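Local coordinates for aminotransferase (Streptomyces pactum, PDB 4ZM4), which is a class-III aminotransferase-family protein of the PLP-dependent fold that binds pyridoxal-5'-phosphate where its two subunits meet, at residues Arg118-Arg132 with Asn303-His315. The protein carries 1 engineered substitution. Sequence-based numbering, arbitrary orientation.
Sequences RFANSGTEAVASALR and NEAHHAGVYAGNH. With P3B ((3E,4R,5R)-4,5-dihydroxy-3-{[(Z)-{3-hydroxy-2-methyl-5-[(phosphonooxy)methyl]pyridin-4(1H)-ylidene}methyl]imino}cyclohex-1-ene-1-carboxylic acid), chain H; PLP (pyridoxal-5'-phosphate), chain G.
His307 reaches across to helix and strand at once: ND1 and Ser129 OG share a 2.6 Å hydrogen bond, and NE2 donates to Phe119 O at 2.9 Å. The second bond is bent and, although Phe119 O lies in the ring plane, NE2 sits above the carbonyl plane. With CG anti to the backbone N (chi1 -180°), the imidazole is carried between these two partners, which together fix its rotation; Ala120 CB touches its edge. Arg118 NH2 donates to Asn303 OD1 (3.0 Å) in a nearly straight bond; OD1 lies in the guanidinium plane, and the side chains cross at about a right angle, their planar groups 31° apart. Arg118 NE and NH1 bond Ala26 and Ser32 of the second subunit. Asn121 OD1 makes a van der Waals contact with Tyr311 CB (3.2 Å), amide and ring planes 74° apart; Glu125 OE1, accepting from Asn121 N and ND2, helps hold that amide, while OE2 bonds Ser122 of the second subunit. Val310 N binds the pyridoxal-5'-phosphate phosphate, Gly123 N that of P3B. The loop between helices 298-301 and 315-329 thus follows strand 116-120, outermost of its sheet within this chain, and the first part of helix 123-138, with Phe290 of adjacent strand 288-292 meeting His307 edge-to-face.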
loop_
_atom_site.group_PDB
_atom_site.type_symbol
_atom_site.label_atom_id
_atom_site.label_comp_id
_atom_site.label_asym_id
_atom_site.label_seq_id
_atom_site.Cartn_x
_atom_site.Cartn_y
_atom_site.Cartn_z
ATOM N N ARG B 118 -7.183 5.326 -11.302
ATOM C CA ARG B 118 -6.344 5.917 -10.275
ATOM C C ARG B 118 -5.454 4.823 -9.716
ATOM O O ARG B 118 -5.816 3.653 -9.725
ATOM C CB ARG B 118 -7.160 6.567 -9.194
ATOM C CG ARG B 118 -7.754 7.899 -9.624
ATOM C CD ARG B 118 -7.908 8.842 -8.451
ATOM N NE ARG B 118 -8.673 10.033 -8.772
ATOM C CZ ARG B 118 -8.874 11.035 -7.919
ATOM N NH1 ARG B 118 -8.362 10.995 -6.682
ATOM N NH2 ARG B 118 -9.572 12.099 -8.304
ATOM N N PHE B 119 -4.248 5.209 -9.330
ATOM C CA PHE B 119 -3.263 4.275 -8.815
ATOM C C PHE B 119 -3.242 4.266 -7.296
ATOM O O PHE B 119 -3.648 5.232 -6.644
ATOM C CB PHE B 119 -1.871 4.616 -9.326
ATOM C CG PHE B 119 -1.716 4.388 -10.808
ATOM C CD1 PHE B 119 -1.498 3.099 -11.295
ATOM C CD2 PHE B 119 -1.831 5.434 -11.691
ATOM C CE1 PHE B 119 -1.390 2.876 -12.637
ATOM C CE2 PHE B 119 -1.726 5.206 -13.032
ATOM C CZ PHE B 119 -1.516 3.930 -13.513
ATOM N N ALA B 120 -2.737 3.144 -6.772
ATOM C CA ALA B 120 -2.592 2.911 -5.352
ATOM C C ALA B 120 -1.325 2.097 -5.172
ATOM O O ALA B 120 -0.730 1.653 -6.151
ATOM C CB ALA B 120 -3.809 2.148 -4.803
ATOM N N ASN B 121 -0.988 1.807 -3.916
ATOM C CA ASN B 121 0.196 0.996 -3.614
ATOM C C ASN B 121 -0.104 -0.491 -3.546
ATOM O O ASN B 121 0.812 -1.298 -3.621
ATOM C CB ASN B 121 0.798 1.441 -2.285
ATOM C CG ASN B 121 1.107 2.905 -2.276
ATOM O OD1 ASN B 121 1.980 3.369 -3.021
ATOM N ND2 ASN B 121 0.389 3.670 -1.440
ATOM N N SER B 122 -1.371 -0.865 -3.391
ATOM C CA SER B 122 -1.729 -2.262 -3.109
ATOM C C SER B 122 -3.156 -2.594 -3.528
ATOM O O SER B 122 -3.975 -1.694 -3.670
ATOM C CB SER B 122 -1.609 -2.506 -1.627
ATOM O OG SER B 122 -2.582 -1.747 -0.941
ATOM N N GLY B 123 -3.440 -3.873 -3.744
ATOM C CA GLY B 123 -4.780 -4.297 -4.042
ATOM C C GLY B 123 -5.771 -3.936 -2.948
ATOM O O GLY B 123 -6.924 -3.593 -3.208
ATOM N N THR B 124 -5.317 -4.018 -1.713
ATOM C CA THR B 124 -6.131 -3.682 -0.588
ATOM C C THR B 124 -6.594 -2.222 -0.698
ATOM O O THR B 124 -7.787 -1.915 -0.494
ATOM C CB THR B 124 -5.362 -3.968 0.733
ATOM O OG1 THR B 124 -5.272 -5.388 0.933
ATOM C CG2 THR B 124 -6.042 -3.336 1.942
ATOM N N GLU B 125 -5.653 -1.323 -0.953
ATOM C CA GLU B 125 -5.969 0.119 -1.093
ATOM C C GLU B 125 -6.882 0.373 -2.297
ATOM O O GLU B 125 -7.850 1.117 -2.201
ATOM C CB GLU B 125 -4.686 0.968 -1.239
ATOM C CG GLU B 125 -3.878 1.164 0.017
ATOM C CD GLU B 125 -2.640 2.037 -0.197
ATOM O OE1 GLU B 125 -2.261 2.311 -1.369
ATOM O OE2 GLU B 125 -2.051 2.454 0.817
ATOM N N ALA B 126 -6.551 -0.257 -3.422
ATOM C CA ALA B 126 -7.325 -0.080 -4.641
ATOM C C ALA B 126 -8.763 -0.551 -4.474
ATOM O O ALA B 126 -9.694 0.141 -4.905
ATOM C CB ALA B 126 -6.678 -0.790 -5.786
ATOM N N VAL B 127 -8.944 -1.702 -3.843
ATOM C CA VAL B 127 -10.280 -2.182 -3.528
ATOM C C VAL B 127 -11.038 -1.206 -2.625
ATOM O O VAL B 127 -12.220 -0.880 -2.885
ATOM C CB VAL B 127 -10.174 -3.604 -2.871
ATOM C CG1 VAL B 127 -11.448 -4.009 -2.116
ATOM C CG2 VAL B 127 -9.836 -4.642 -3.930
ATOM N N ALA B 128 -10.414 -0.763 -1.533
ATOM C CA ALA B 128 -11.160 0.073 -0.550
ATOM C C ALA B 128 -11.695 1.318 -1.260
ATOM O O ALA B 128 -12.844 1.676 -1.079
ATOM C CB ALA B 128 -10.319 0.452 0.667
ATOM N N SER B 129 -10.863 1.945 -2.104
ATOM C CA SER B 129 -11.309 3.182 -2.792
ATOM C C SER B 129 -12.301 2.908 -3.881
ATOM O O SER B 129 -13.249 3.689 -4.038
ATOM C CB SER B 129 -10.124 3.976 -3.297
ATOM O OG SER B 129 -9.485 4.686 -2.223
ATOM N N ALA B 130 -12.183 1.759 -4.546
ATOM C CA ALA B 130 -13.147 1.347 -5.528
ATOM C C ALA B 130 -14.543 1.121 -4.925
ATOM O O ALA B 130 -15.588 1.504 -5.530
ATOM C CB ALA B 130 -12.692 0.078 -6.217
ATOM N N LEU B 131 -14.586 0.460 -3.753
ATOM C CA LEU B 131 -15.868 0.260 -3.057
ATOM C C LEU B 131 -16.475 1.589 -2.621
ATOM O O LEU B 131 -17.686 1.791 -2.718
ATOM C CB LEU B 131 -15.738 -0.724 -1.890
ATOM C CG LEU B 131 -15.431 -2.145 -2.374
ATOM C CD1 LEU B 131 -15.250 -3.097 -1.179
ATOM C CD2 LEU B 131 -16.485 -2.693 -3.328
ATOM N N ARG B 132 -15.631 2.495 -2.128
ATOM C CA ARG B 132 -16.102 3.804 -1.736
ATOM C C ARG B 132 -16.677 4.506 -2.955
ATOM O O ARG B 132 -17.709 5.172 -2.861
ATOM C CB ARG B 132 -14.993 4.625 -1.104
ATOM C CG ARG B 132 -14.732 4.314 0.359
ATOM C CD ARG B 132 -13.693 5.261 0.909
ATOM N NE ARG B 132 -13.285 4.885 2.254
ATOM C CZ ARG B 132 -12.162 5.299 2.856
ATOM N NH1 ARG B 132 -11.324 6.133 2.260
ATOM N NH2 ARG B 132 -11.881 4.864 4.086
ATOM N N ASN B 303 -13.102 15.062 -8.975
ATOM C CA ASN B 303 -12.431 15.107 -7.660
ATOM C C ASN B 303 -13.395 15.335 -6.478
ATOM O O ASN B 303 -13.027 15.909 -5.445
ATOM C CB ASN B 303 -11.307 16.147 -7.660
ATOM C CG ASN B 303 -10.160 15.752 -6.759
ATOM O OD1 ASN B 303 -9.779 14.577 -6.688
ATOM N ND2 ASN B 303 -9.606 16.715 -6.055
ATOM N N GLU B 304 -14.620 14.848 -6.636
ATOM C CA GLU B 304 -15.622 14.892 -5.600
ATOM C C GLU B 304 -15.463 13.647 -4.707
ATOM O O GLU B 304 -15.567 13.739 -3.489
ATOM C CB GLU B 304 -17.027 14.959 -6.224
ATOM C CG GLU B 304 -18.121 15.410 -5.270
ATOM C CD GLU B 304 -19.482 15.567 -5.939
ATOM O OE1 GLU B 304 -19.535 15.664 -7.201
ATOM O OE2 GLU B 304 -20.495 15.577 -5.193
ATOM N N ALA B 305 -15.247 12.486 -5.319
ATOM C CA ALA B 305 -14.974 11.256 -4.570
ATOM C C ALA B 305 -13.491 11.187 -4.176
ATOM O O ALA B 305 -12.669 12.038 -4.593
ATOM C CB ALA B 305 -15.365 10.020 -5.381
ATOM N N HIS B 306 -13.158 10.194 -3.359
ATOM C CA HIS B 306 -11.883 10.209 -2.678
ATOM C C HIS B 306 -10.993 9.053 -3.033
ATOM O O HIS B 306 -11.434 7.925 -3.166
ATOM C CB HIS B 306 -12.092 10.180 -1.160
ATOM C CG HIS B 306 -10.887 10.570 -0.388
ATOM N ND1 HIS B 306 -10.024 9.645 0.160
ATOM C CD2 HIS B 306 -10.400 11.791 -0.060
ATOM C CE1 HIS B 306 -9.065 10.282 0.813
ATOM N NE2 HIS B 306 -9.264 11.586 0.678
ATOM N N HIS B 307 -9.719 9.381 -3.169
ATOM C CA HIS B 307 -8.671 8.408 -3.055
ATOM C C HIS B 307 -7.430 9.168 -2.647
ATOM O O HIS B 307 -7.326 10.385 -2.894
ATOM C CB HIS B 307 -8.463 7.651 -4.382
ATOM C CG HIS B 307 -7.380 6.621 -4.298
ATOM N ND1 HIS B 307 -7.358 5.654 -3.316
ATOM C CD2 HIS B 307 -6.265 6.435 -5.040
ATOM C CE1 HIS B 307 -6.303 4.891 -3.488
ATOM N NE2 HIS B 307 -5.610 5.357 -4.509
ATOM N N ALA B 308 -6.474 8.477 -2.045
ATOM C CA ALA B 308 -5.295 9.184 -1.544
ATOM C C ALA B 308 -4.091 8.266 -1.413
ATOM O O ALA B 308 -4.165 7.097 -1.787
ATOM C CB ALA B 308 -5.630 9.851 -0.201
ATOM N N GLY B 309 -3.014 8.807 -0.829
ATOM C CA GLY B 309 -1.813 8.043 -0.556
ATOM C C GLY B 309 -0.646 8.759 -1.199
ATOM O O GLY B 309 -0.586 8.908 -2.414
ATOM N N VAL B 310 0.272 9.212 -0.367
ATOM C CA VAL B 310 1.356 10.049 -0.825
ATOM C C VAL B 310 2.158 9.355 -1.939
ATOM O O VAL B 310 2.651 10.030 -2.839
ATOM C CB VAL B 310 2.272 10.462 0.380
ATOM C CG1 VAL B 310 3.302 9.387 0.681
ATOM C CG2 VAL B 310 2.978 11.764 0.101
ATOM N N TYR B 311 2.289 8.025 -1.866
ATOM C CA TYR B 311 3.070 7.241 -2.851
ATOM C C TYR B 311 2.263 6.811 -4.070
ATOM O O TYR B 311 2.788 6.147 -4.966
ATOM C CB TYR B 311 3.621 5.953 -2.201
ATOM C CG TYR B 311 4.536 6.128 -1.027
ATOM C CD1 TYR B 311 5.760 6.793 -1.160
ATOM C CD2 TYR B 311 4.214 5.604 0.208
ATOM C CE1 TYR B 311 6.607 6.978 -0.082
ATOM C CE2 TYR B 311 5.060 5.765 1.288
ATOM C CZ TYR B 311 6.254 6.434 1.137
ATOM O OH TYR B 311 7.094 6.585 2.222
ATOM N N ALA B 312 0.981 7.097 -4.069
ATOM C CA ALA B 312 0.140 6.567 -5.097
ATOM C C ALA B 312 0.614 7.142 -6.424
ATOM O O ALA B 312 0.755 8.338 -6.554
ATOM C CB ALA B 312 -1.324 6.878 -4.828
ATOM N N GLY B 313 0.823 6.265 -7.406
ATOM C CA GLY B 313 1.182 6.709 -8.739
ATOM C C GLY B 313 2.577 7.336 -8.790
ATOM O O GLY B 313 2.807 8.207 -9.581
ATOM N N ASN B 314 3.484 6.929 -7.908
ATOM C CA ASN B 314 4.819 7.503 -7.933
ATOM C C ASN B 314 5.524 7.103 -9.218
ATOM O O ASN B 314 5.121 6.164 -9.906
ATOM C CB ASN B 314 5.637 7.089 -6.674
ATOM C CG ASN B 314 5.908 5.600 -6.605
ATOM O OD1 ASN B 314 6.881 5.088 -7.204
ATOM N ND2 ASN B 314 5.082 4.881 -5.849
ATOM N N HIS B 315 6.616 7.791 -9.531
ATOM C CA HIS B 315 7.222 7.680 -10.858
ATOM C C HIS B 315 7.898 6.332 -11.087
ATOM O O HIS B 315 7.795 5.779 -12.185
ATOM C CB HIS B 315 8.208 8.821 -11.117
ATOM C CG HIS B 315 7.723 10.160 -10.662
ATOM N ND1 HIS B 315 6.423 10.559 -10.804
ATOM C CD2 HIS B 315 8.361 11.171 -10.019
ATOM C CE1 HIS B 315 6.269 11.763 -10.269
ATOM N NE2 HIS B 315 7.428 12.156 -9.782
HETATM O OAH P3B H . -3.241 -5.944 -0.470
HETATM P PBA P3B H . -2.571 -6.746 -1.662
HETATM O OAI P3B H . -1.898 -7.897 -0.978
HETATM O OAC P3B H . -1.557 -5.935 -2.453
HETATM O OAQ P3B H . -3.915 -7.246 -2.524
HETATM C CAM P3B H . -5.146 -7.700 -1.875
HETATM C CAV P3B H . -5.765 -8.553 -2.755
HETATM C CAL P3B H . -6.847 -8.052 -3.465
HETATM N NAP P3B H . -7.463 -8.878 -4.397
HETATM C CAU P3B H . -7.008 -10.156 -4.627
HETATM C CAA P3B H . -7.639 -10.978 -5.524
HETATM C CAW P3B H . -5.999 -10.644 -3.923
HETATM O OAE P3B H . -5.604 -11.908 -4.196
HETATM C CAX P3B H . -5.303 -9.878 -2.987
HETATM C CAJ P3B H . -4.214 -10.444 -2.236
HETATM N NAO P3B H . -3.919 -11.787 -2.290
HETATM C CAT P3B H . -2.962 -12.361 -1.492
HETATM C CAK P3B H . -2.292 -11.728 -0.409
HETATM C CAS P3B H . -1.384 -12.364 0.430
HETATM C CAR P3B H . -0.700 -11.680 1.452
HETATM O OAD P3B H . 0.186 -12.218 2.135
HETATM O OAB P3B H . -0.986 -10.555 1.783
HETATM C CAN P3B H . -0.900 -13.579 0.137
HETATM C CAY P3B H . -1.441 -14.328 -1.091
HETATM O OAF P3B H . -1.552 -15.679 -0.605
HETATM C CAZ P3B H . -2.784 -13.771 -1.715
HETATM O OAG P3B H . -3.084 -14.168 -3.103
HETATM N N1 PLP G . 0.499 9.740 8.609
HETATM C C2 PLP G . 0.883 11.010 8.434
HETATM C C2A PLP G . 1.365 11.731 9.640
HETATM C C3 PLP G . 0.867 11.648 7.092
HETATM O O3 PLP G . 1.275 12.941 6.930
HETATM C C4 PLP G . 0.396 10.839 5.923
HETATM C C4A PLP G . 0.249 11.497 4.590
HETATM O O4A PLP G . 0.235 12.762 4.511
HETATM C C5 PLP G . -0.003 9.434 6.277
HETATM C C6 PLP G . 0.054 8.990 7.599
HETATM C C5A PLP G . -0.505 8.420 5.292
HETATM O O4P PLP G . 0.573 7.684 4.656
HETATM P P PLP G . 0.319 7.364 3.077
HETATM O O1P PLP G . -0.953 6.485 3.137
HETATM O O2P PLP G . 1.561 6.647 2.599
HETATM O O3P PLP G . -0.010 8.670 2.390
HETATM O O HOH W 1 1.121 3.428 -6.830
HETATM O O HOH W 2 0.889 6.207 0.004
HETATM O O HOH W 3 -2.901 4.819 -2.738
HETATM O O HOH W 4 -10.814 6.349 -0.624
#